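Local coordinates for prophage MuSo2, 43 kDa tail protein (Shewanella oneidensis, PDB 3CDD), which probably forms part of the baseplate of a Mu-like contractile phage tail, as a structural protein that assembles as a trimer, at residues Glu5-Lys10 against Ala330-Val335; Gly112-Gln117 against Ala123-Lys128; Tyr285-Trp290 against Lys297-Asn302. All coordinates share one frame; numbering follows the deposited sequence.

Contact 1 of 3, residues Glu5-Lys10 against Ala330-Val335; sequences EEIVLK and AGRLAV
The guanidinium group of R332 meets E5 at its edge and I7 over one face. At the edge sits the backbone carbonyl O of E5, taken end-on by both terminal nitrogens: NH1 reaches E5 O at 2.7 Å and NH2 reaches the same atom at 2.8 Å. The oxygen lies within 1° of the guanidinium plane, yet neither bond is straight, with N-H...O angles of 145° for NH1 and 137° for NH2, as expected when two donors share one acceptor. The NH2 nitrogen lies in the carbonyl plane of E5, whereas NH1 is tilted from it. Over the face, the methyl CD1 of I7 rides 3.4 Å above the plane, offset toward the rim and 3.6 Å from R332 NE. The arginine chain, bent at chi2 and chi3, presents its NH1/NH2 end to E5 O. E327 holds R332 NE in a salt bridge, which should help fix the rotation of the group, and the carboxylate of E5 pairs instead with R291. The contact thus joins the loop leading into strand 7-11, and that strand's first residue, to strand 331-339, which lies between strands 281-288 and 317-328; strand 7-11 itself runs beside strand 62-67.

Contact 2 of 3, residues Gly112-Gln117 against Ala123-Lys128; sequences GQFNNQ and ADIVCK
F114 and I125 make the close part of this contact, where the rim of the phenyl ring enters against one side of helix 119-127. The I125 methyl CG2 lies near the ring plane, 3.7 Å from F114 CE2, and CD1 of the same isoleucine comes equally near that carbon and reaches along to CD2. With CG1 turned anti to its carbonyl carbon (chi1 -68°), I125 points its CD1 methyl at the same corner of the ring as CG2, so that both approach CE2. V126 adds a methyl obliquely, its CG1 lying 3.8 Å from F114 CZ. F114 has further neighbours: Y109 stacks on its ring, and L158 of helix 155-164 touches it.

The Q117 side is looser. Its OE1 approaches I125 CD1 no closer than 4.5 Å, and the amide turns back to its own segment, where NE2 donates to N115 O at 2.9 Å with a nearly straight N-H...O angle of 166°. The corner at N115 and N116, which this bond spans, is exposed. Strand 113-115 and the helix that follows are therefore held together here by apolar side chains, while the Q117 amide is used within its own segment. Such chemistry is that of a small hydrophobic core, fixed by shape and burial more than by directed bonds.

Contact 3 of 3, residues Tyr285-Trp290 against Lys297-Asn302; sequences YTVTGW and KLWNIN
W299 and V287 are brought together by their first torsions. The indole leaves with CG anti to its own carbonyl carbon (chi1 -72°), and chi2 of 101° stands the ring across the side-chain stem, carrying NE1 toward the strand of V287. There the V287 methyl CG2, set between backbone N and carbonyl carbon, meets the indole obliquely, 3.4 Å from W299 NE1 and 3.8 Å from CE2.

The polar end of the indole is served by a water. It lies at the ring edge, in plane, and accepts from W299 NE1 at 3.0 Å; it also lies 2.6 Å from the carbonyl O of T288, to which it probably donates. The buried N-H is thereby satisfied, probably through a bridge to the end of strand 281-288.

A direct backbone bond fixes the other end of the tryptophan. W299 N donates to W290 O at 3.1 Å, nearly straight at 166° and close to the line of the carbonyl bond. L298 CA adds a C-H...O contact to this oxygen at 3.5 Å. The end of L298 comes nearer than its stem, and its CD2 packs loosely against W290 CB. The indole of W290 leads away from this contact toward strand 317-328, where NE1 donates to S326 O and the ring meets that of F325.

L192, I320, I323 and I336 also touch the W299 ring. W299 is thus a buried core residue held by its backbone N and, through water, by NE1. It ties the irregular connection between strands 281-288 and 304-309 back onto the end of the first, in the region matching the GpP fourth domain of the phage-barrel clan.

Contacts 1 and 3 adjoin, their centres about 12 Å apart, and lie on neighbouring antiparallel strands, contact 1 on 331-339 and contact 3 on 281-288: A334 O and V287 N are 2.9 Å apart in a probable backbone hydrogen bond. Contact 2 lies across the chain's centre, in the gp44-like second-domain region. All three are partly buried; contact 3 lies nearest the chain's centre and has the most buried residues, contact 2 lies farthest out. Their chemistry differs too. Contact 1 joins distant parts of the sequence through a charged side chain and a carbonyl; contact 3 combines a buried indole with backbone and water-mediated bonds; contact 2, local in sequence, rests on apolar side chains between strand and helix.

Contact 1 of 3, residues Glu5-Lys10 against Ala330-Val335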
loop_
_atom_site.group_PDB
_atom_site.type_symbol
_atom_site.label_atom_id
_atom_site.label_comp_id
_atom_site.label_asym_id
_atom_site.label_seq_id
_atom_site.Cartn_x
_atom_site.Cartn_y
_atom_site.Cartn_z
ATOM N N GLU A 5 -27.262 27.463 10.574
ATOM C CA GLU A 5 -27.850 26.126 10.452
ATOM C C GLU A 5 -26.949 25.138 11.158
ATOM O O GLU A 5 -25.740 25.180 10.993
ATOM C CB GLU A 5 -27.920 25.703 8.983
ATOM C CG GLU A 5 -29.020 26.340 8.167
ATOM C CD GLU A 5 -29.166 25.702 6.784
ATOM O OE1 GLU A 5 -28.176 25.154 6.240
ATOM O OE2 GLU A 5 -30.281 25.760 6.230
ATOM N N GLU A 6 -27.530 24.250 11.950
ATOM C CA GLU A 6 -26.719 23.262 12.650
ATOM C C GLU A 6 -26.709 21.937 11.904
ATOM O O GLU A 6 -27.636 21.627 11.135
ATOM C CB GLU A 6 -27.172 23.104 14.115
ATOM C CG GLU A 6 -28.256 22.080 14.366
ATOM C CD GLU A 6 -29.086 22.399 15.616
ATOM O OE1 GLU A 6 -28.550 23.075 16.538
ATOM O OE2 GLU A 6 -30.276 21.974 15.664
ATOM N N ILE A 7 -25.640 21.170 12.134
ATOM C CA ILE A 7 -25.487 19.852 11.542
ATOM C C ILE A 7 -25.770 18.737 12.570
ATOM O O ILE A 7 -25.102 18.655 13.609
ATOM C CB ILE A 7 -24.098 19.693 10.879
ATOM C CG1 ILE A 7 -23.973 20.674 9.700
ATOM C CG2 ILE A 7 -23.908 18.252 10.401
ATOM C CD1 ILE A 7 -22.575 21.212 9.445
ATOM N N VAL A 8 -26.747 17.883 12.260
ATOM C CA VAL A 8 -27.242 16.900 13.229
ATOM C C VAL A 8 -27.173 15.461 12.696
ATOM O O VAL A 8 -27.622 15.157 11.583
ATOM C CB VAL A 8 -28.703 17.240 13.776
ATOM C CG1 VAL A 8 -28.830 18.709 14.245
ATOM C CG2 VAL A 8 -29.783 16.942 12.745
ATOM N N LEU A 9 -26.570 14.589 13.486
ATOM C CA LEU A 9 -26.655 13.167 13.249
ATOM C C LEU A 9 -27.758 12.602 14.131
ATOM O O LEU A 9 -27.770 12.819 15.361
ATOM C CB LEU A 9 -25.331 12.477 13.570
ATOM C CG LEU A 9 -25.328 10.958 13.362
ATOM C CD1 LEU A 9 -24.103 10.519 12.559
ATOM C CD2 LEU A 9 -25.425 10.208 14.677
ATOM N N LYS A 10 -28.671 11.870 13.495
ATOM C CA LYS A 10 -29.719 11.136 14.196
ATOM C C LYS A 10 -29.442 9.633 14.042
ATOM O O LYS A 10 -29.234 9.146 12.937
ATOM C CB LYS A 10 -31.098 11.487 13.630
ATOM C CG LYS A 10 -31.526 12.958 13.826
ATOM C CD LYS A 10 -33.002 13.159 13.437
ATOM C CE LYS A 10 -33.377 14.633 13.375
ATOM N NZ LYS A 10 -34.793 14.856 12.923
ATOM N N ALA A 330 -12.293 25.790 12.273
ATOM C CA ALA A 330 -12.031 26.795 11.233
ATOM C C ALA A 330 -13.283 27.202 10.435
ATOM O O ALA A 330 -13.353 28.335 9.929
ATOM C CB ALA A 330 -10.966 26.302 10.296
ATOM N N GLY A 331 -14.249 26.289 10.318
ATOM C CA GLY A 331 -15.513 26.571 9.640
ATOM C C GLY A 331 -15.988 25.466 8.706
ATOM O O GLY A 331 -15.383 24.396 8.631
ATOM N N ARG A 332 -17.105 25.730 8.039
ATOM C CA ARG A 332 -17.676 24.841 7.045
ATOM C C ARG A 332 -17.073 25.085 5.686
ATOM O O ARG A 332 -16.978 26.236 5.238
ATOM C CB ARG A 332 -19.161 25.100 6.908
ATOM C CG ARG A 332 -19.990 24.241 7.747
ATOM C CD ARG A 332 -21.194 25.011 8.161
ATOM N NE ARG A 332 -21.598 24.629 9.502
ATOM C CZ ARG A 332 -22.818 24.776 9.978
ATOM N NH1 ARG A 332 -23.775 25.282 9.206
ATOM N NH2 ARG A 332 -23.071 24.398 11.222
ATOM N N LEU A 333 -16.705 24.000 5.017
ATOM C CA LEU A 333 -16.094 24.075 3.703
ATOM C C LEU A 333 -16.707 23.008 2.822
ATOM O O LEU A 333 -17.251 22.035 3.310
ATOM C CB LEU A 333 -14.593 23.831 3.821
ATOM C CG LEU A 333 -13.696 24.825 4.546
ATOM C CD1 LEU A 333 -12.274 24.268 4.533
ATOM C CD2 LEU A 333 -13.752 26.153 3.845
ATOM N N ALA A 334 -16.651 23.209 1.519
ATOM C CA ALA A 334 -17.013 22.158 0.575
ATOM C C ALA A 334 -15.903 22.069 -0.443
ATOM O O ALA A 334 -15.433 23.085 -0.981
ATOM C CB ALA A 334 -18.383 22.427 -0.107
ATOM N N VAL A 335 -15.449 20.856 -0.691
ATOM C CA VAL A 335 -14.474 20.672 -1.720
ATOM C C VAL A 335 -15.148 20.032 -2.925
ATOM O O VAL A 335 -15.623 18.917 -2.848
ATOM C CB VAL A 335 -13.296 19.815 -1.244
ATOM C CG1 VAL A 335 -12.279 19.716 -2.349
ATOM C CG2 VAL A 335 -12.670 20.414 0.036
#

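Contact 2 of 3, residues Gly112-Gln117 against Ala123-Lys128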
loop_
_atom_site.group_PDB
_atom_site.type_symbol
_atom_site.label_atom_id
_atom_site.label_comp_id
_atom_site.label_asym_id
_atom_site.label_seq_id
_atom_site.Cartn_x
_atom_site.Cartn_y
_atom_site.Cartn_z
ATOM N N GLY A 112 -31.525 -17.341 -10.290
ATOM C CA GLY A 112 -30.156 -17.059 -10.745
ATOM C C GLY A 112 -29.981 -16.413 -12.106
ATOM O O GLY A 112 -28.858 -16.348 -12.615
ATOM N N GLN A 113 -31.081 -15.939 -12.695
ATOM C CA GLN A 113 -31.034 -15.289 -14.006
ATOM C C GLN A 113 -32.258 -14.428 -14.293
ATOM O O GLN A 113 -33.369 -14.736 -13.859
ATOM C CB GLN A 113 -30.815 -16.315 -15.134
ATOM C CG GLN A 113 -32.046 -17.056 -15.585
ATOM C CD GLN A 113 -31.741 -18.075 -16.668
ATOM O OE1 GLN A 113 -32.257 -17.984 -17.791
ATOM N NE2 GLN A 113 -30.898 -19.056 -16.339
ATOM N N PHE A 114 -32.037 -13.346 -15.031
ATOM C CA PHE A 114 -33.118 -12.442 -15.436
ATOM C C PHE A 114 -33.367 -12.562 -16.933
ATOM O O PHE A 114 -32.425 -12.544 -17.728
ATOM C CB PHE A 114 -32.794 -10.987 -15.051
ATOM C CG PHE A 114 -32.435 -10.813 -13.599
ATOM C CD1 PHE A 114 -31.106 -10.835 -13.192
ATOM C CD2 PHE A 114 -33.432 -10.651 -12.632
ATOM C CE1 PHE A 114 -30.778 -10.693 -11.842
ATOM C CE2 PHE A 114 -33.112 -10.508 -11.286
ATOM C CZ PHE A 114 -31.785 -10.531 -10.889
ATOM N N ASN A 115 -34.644 -12.670 -17.302
ATOM C CA ASN A 115 -35.061 -12.894 -18.684
ATOM C C ASN A 115 -35.815 -11.700 -19.231
ATOM O O ASN A 115 -36.881 -11.347 -18.720
ATOM C CB ASN A 115 -35.981 -14.125 -18.784
ATOM C CG ASN A 115 -35.457 -15.313 -18.013
ATOM O OD1 ASN A 115 -34.382 -15.837 -18.312
ATOM N ND2 ASN A 115 -36.216 -15.753 -17.015
ATOM N N ASN A 116 -35.269 -11.093 -20.280
ATOM C CA ASN A 116 -35.948 -10.017 -21.024
ATOM C C ASN A 116 -36.315 -8.828 -20.134
ATOM O O ASN A 116 -37.382 -8.226 -20.270
ATOM C CB ASN A 116 -37.165 -10.574 -21.786
ATOM C CG ASN A 116 -36.775 -11.650 -22.778
ATOM O OD1 ASN A 116 -35.922 -11.425 -23.638
ATOM N ND2 ASN A 116 -37.400 -12.829 -22.676
ATOM N N GLN A 117 -35.401 -8.506 -19.223
ATOM C CA GLN A 117 -35.592 -7.449 -18.248
ATOM C C GLN A 117 -34.717 -6.262 -18.594
ATOM O O GLN A 117 -33.575 -6.424 -19.039
ATOM C CB GLN A 117 -35.214 -7.950 -16.847
ATOM C CG GLN A 117 -36.010 -9.161 -16.357
ATOM C CD GLN A 117 -37.485 -8.852 -16.201
ATOM O OE1 GLN A 117 -37.866 -8.024 -15.374
ATOM N NE2 GLN A 117 -38.324 -9.504 -17.001
ATOM N N ALA A 123 -32.745 -3.876 -11.322
ATOM C CA ALA A 123 -32.362 -3.082 -10.146
ATOM C C ALA A 123 -33.470 -3.085 -9.096
ATOM O O ALA A 123 -33.174 -3.201 -7.910
ATOM C CB ALA A 123 -31.966 -1.652 -10.544
ATOM N N ASP A 124 -34.737 -2.978 -9.530
ATOM C CA ASP A 124 -35.896 -3.116 -8.626
ATOM C C ASP A 124 -35.853 -4.441 -7.852
ATOM O O ASP A 124 -36.081 -4.468 -6.631
ATOM C CB ASP A 124 -37.235 -3.015 -9.396
ATOM C CG ASP A 124 -37.583 -1.580 -9.841
ATOM O OD1 ASP A 124 -36.946 -0.612 -9.388
ATOM O OD2 ASP A 124 -38.521 -1.416 -10.652
ATOM N N ILE A 125 -35.547 -5.530 -8.565
ATOM C CA ILE A 125 -35.453 -6.872 -7.969
ATOM C C ILE A 125 -34.350 -7.006 -6.910
ATOM O O ILE A 125 -34.633 -7.330 -5.755
ATOM C CB ILE A 125 -35.291 -7.996 -9.043
ATOM C CG1 ILE A 125 -36.582 -8.140 -9.868
ATOM C CG2 ILE A 125 -34.962 -9.342 -8.356
ATOM C CD1 ILE A 125 -36.429 -8.865 -11.203
ATOM N N VAL A 126 -33.097 -6.745 -7.298
ATOM C CA VAL A 126 -31.967 -6.965 -6.381
ATOM C C VAL A 126 -31.912 -5.993 -5.190
ATOM O O VAL A 126 -31.313 -6.315 -4.175
ATOM C CB VAL A 126 -30.597 -7.045 -7.125
ATOM C CG1 VAL A 126 -30.629 -8.188 -8.191
ATOM C CG2 VAL A 126 -30.220 -5.691 -7.754
ATOM N N CYS A 127 -32.566 -4.833 -5.328
ATOM C CA CYS A 127 -32.544 -3.747 -4.329
ATOM C C CYS A 127 -33.602 -3.904 -3.245
ATOM O O CYS A 127 -33.406 -3.454 -2.107
ATOM C CB CYS A 127 -32.756 -2.393 -5.014
ATOM S SG CYS A 127 -31.254 -1.681 -5.718
ATOM N N LYS A 128 -34.718 -4.540 -3.618
ATOM C CA LYS A 128 -35.904 -4.650 -2.777
ATOM C C LYS A 128 -35.668 -5.276 -1.392
ATOM O O LYS A 128 -36.086 -4.686 -0.407
ATOM C CB LYS A 128 -37.036 -5.382 -3.530
ATOM C CG LYS A 128 -38.311 -5.574 -2.726
ATOM C CD LYS A 128 -39.516 -5.610 -3.647
ATOM C CE LYS A 128 -40.804 -5.599 -2.859
ATOM N NZ LYS A 128 -41.402 -6.967 -2.785
#

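Contact 3 of 3, residues Tyr285-Trp290 against Lys297-Asn302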
loop_
_atom_site.group_PDB
_atom_site.type_symbol
_atom_site.label_atom_id
_atom_site.label_comp_id
_atom_site.label_asym_id
_atom_site.label_seq_id
_atom_site.Cartn_x
_atom_site.Cartn_y
_atom_site.Cartn_z
ATOM N N TYR A 285 -11.923 22.405 -6.050
ATOM C CA TYR A 285 -12.182 23.755 -5.603
ATOM C C TYR A 285 -12.752 23.758 -4.198
ATOM O O TYR A 285 -13.773 23.155 -3.942
ATOM C CB TYR A 285 -13.153 24.472 -6.591
ATOM C CG TYR A 285 -12.448 24.778 -7.915
ATOM C CD1 TYR A 285 -12.362 23.824 -8.932
ATOM C CD2 TYR A 285 -11.801 25.982 -8.098
ATOM C CE1 TYR A 285 -11.653 24.094 -10.138
ATOM C CE2 TYR A 285 -11.117 26.271 -9.289
ATOM C CZ TYR A 285 -11.041 25.325 -10.289
ATOM O OH TYR A 285 -10.341 25.633 -11.428
ATOM N N THR A 286 -12.098 24.492 -3.311
ATOM C CA THR A 286 -12.537 24.648 -1.937
ATOM C C THR A 286 -13.327 25.954 -1.860
ATOM O O THR A 286 -12.798 27.034 -2.177
ATOM C CB THR A 286 -11.333 24.725 -1.011
ATOM O OG1 THR A 286 -10.534 23.520 -1.138
ATOM C CG2 THR A 286 -11.762 24.950 0.429
ATOM N N VAL A 287 -14.591 25.844 -1.430
ATOM C CA VAL A 287 -15.451 26.997 -1.205
ATOM C C VAL A 287 -15.899 27.041 0.269
ATOM O O VAL A 287 -15.831 26.021 0.989
ATOM C CB VAL A 287 -16.684 26.996 -2.183
ATOM C CG1 VAL A 287 -16.196 27.011 -3.666
ATOM C CG2 VAL A 287 -17.586 25.797 -1.950
ATOM N N THR A 288 -16.351 28.219 0.700
ATOM C CA THR A 288 -16.890 28.426 2.027
ATOM C C THR A 288 -18.374 28.035 2.053
ATOM O O THR A 288 -19.141 28.427 1.170
ATOM C CB THR A 288 -16.692 29.907 2.484
ATOM O OG1 THR A 288 -15.309 30.139 2.779
ATOM C CG2 THR A 288 -17.503 30.227 3.751
ATOM N N GLY A 289 -18.779 27.260 3.067
ATOM C CA GLY A 289 -20.185 26.864 3.205
ATOM C C GLY A 289 -20.517 25.612 2.410
ATOM O O GLY A 289 -19.904 25.321 1.415
ATOM N N TRP A 290 -21.489 24.857 2.878
ATOM C CA TRP A 290 -21.998 23.678 2.174
ATOM C C TRP A 290 -23.102 24.077 1.183
ATOM O O TRP A 290 -23.500 23.286 0.306
ATOM C CB TRP A 290 -22.607 22.759 3.217
ATOM C CG TRP A 290 -21.624 22.097 4.110
ATOM C CD1 TRP A 290 -20.287 22.411 4.287
ATOM C CD2 TRP A 290 -21.888 20.967 4.947
ATOM N NE1 TRP A 290 -19.712 21.528 5.211
ATOM C CE2 TRP A 290 -20.676 20.639 5.621
ATOM C CE3 TRP A 290 -23.026 20.172 5.169
ATOM C CZ2 TRP A 290 -20.593 19.573 6.519
ATOM C CZ3 TRP A 290 -22.940 19.123 6.061
ATOM C CH2 TRP A 290 -21.732 18.822 6.716
ATOM N N LYS A 297 -29.036 26.366 -2.126
ATOM C CA LYS A 297 -29.123 24.924 -2.240
ATOM C C LYS A 297 -27.771 24.321 -1.923
ATOM O O LYS A 297 -26.728 24.930 -2.170
ATOM C CB LYS A 297 -29.611 24.497 -3.633
ATOM C CG LYS A 297 -30.994 25.066 -4.027
ATOM C CD LYS A 297 -32.143 24.188 -3.534
ATOM C CE LYS A 297 -33.510 24.719 -3.966
ATOM N NZ LYS A 297 -34.233 25.441 -2.880
ATOM N N LEU A 298 -27.791 23.132 -1.322
ATOM C CA LEU A 298 -26.580 22.356 -1.111
ATOM C C LEU A 298 -25.869 22.136 -2.443
ATOM O O LEU A 298 -26.531 21.902 -3.452
ATOM C CB LEU A 298 -26.935 21.003 -0.486
ATOM C CG LEU A 298 -27.419 21.015 0.976
ATOM C CD1 LEU A 298 -27.785 19.599 1.483
ATOM C CD2 LEU A 298 -26.427 21.730 1.937
ATOM N N TRP A 299 -24.535 22.222 -2.456
ATOM C CA TRP A 299 -23.755 21.775 -3.611
ATOM C C TRP A 299 -24.132 20.338 -3.915
ATOM O O TRP A 299 -24.269 19.537 -2.997
ATOM C CB TRP A 299 -22.256 21.813 -3.313
ATOM C CG TRP A 299 -21.716 23.197 -3.237
ATOM C CD1 TRP A 299 -21.438 23.919 -2.098
ATOM C CD2 TRP A 299 -21.366 24.031 -4.341
ATOM N NE1 TRP A 299 -20.911 25.136 -2.440
ATOM C CE2 TRP A 299 -20.863 25.238 -3.808
ATOM C CE3 TRP A 299 -21.401 23.866 -5.742
ATOM C CZ2 TRP A 299 -20.441 26.297 -4.625
ATOM C CZ3 TRP A 299 -20.986 24.913 -6.550
ATOM C CH2 TRP A 299 -20.492 26.107 -5.992
ATOM N N ASN A 300 -24.251 20.002 -5.201
ATOM C CA ASN A 300 -24.848 18.722 -5.605
ATOM C C ASN A 300 -24.020 18.068 -6.689
ATOM O O ASN A 300 -23.564 18.749 -7.577
ATOM C CB ASN A 300 -26.280 18.965 -6.098
ATOM C CG ASN A 300 -27.099 17.682 -6.236
ATOM O OD1 ASN A 300 -26.682 16.585 -5.822
ATOM N ND2 ASN A 300 -28.274 17.822 -6.812
ATOM N N ILE A 301 -23.806 16.752 -6.593
ATOM C CA ILE A 301 -23.069 16.022 -7.622
ATOM C C ILE A 301 -23.896 15.979 -8.900
ATOM O O ILE A 301 -25.107 16.154 -8.865
ATOM C CB ILE A 301 -22.687 14.553 -7.222
ATOM C CG1 ILE A 301 -23.924 13.746 -6.777
ATOM C CG2 ILE A 301 -21.545 14.534 -6.176
ATOM C CD1 ILE A 301 -23.602 12.278 -6.372
ATOM N N ASN A 302 -23.228 15.735 -10.025
ATOM C CA ASN A 302 -23.898 15.631 -11.327
ATOM C C ASN A 302 -24.692 16.886 -11.644
ATOM O O ASN A 302 -25.853 16.824 -12.071
ATOM C CB ASN A 302 -24.777 14.379 -11.401
ATOM C CG ASN A 302 -25.033 13.936 -12.822
ATOM O OD1 ASN A 302 -24.285 14.309 -13.740
ATOM N ND2 ASN A 302 -26.099 13.139 -13.027
HETATM O O HOH W 1 -20.669 27.629 -0.783
#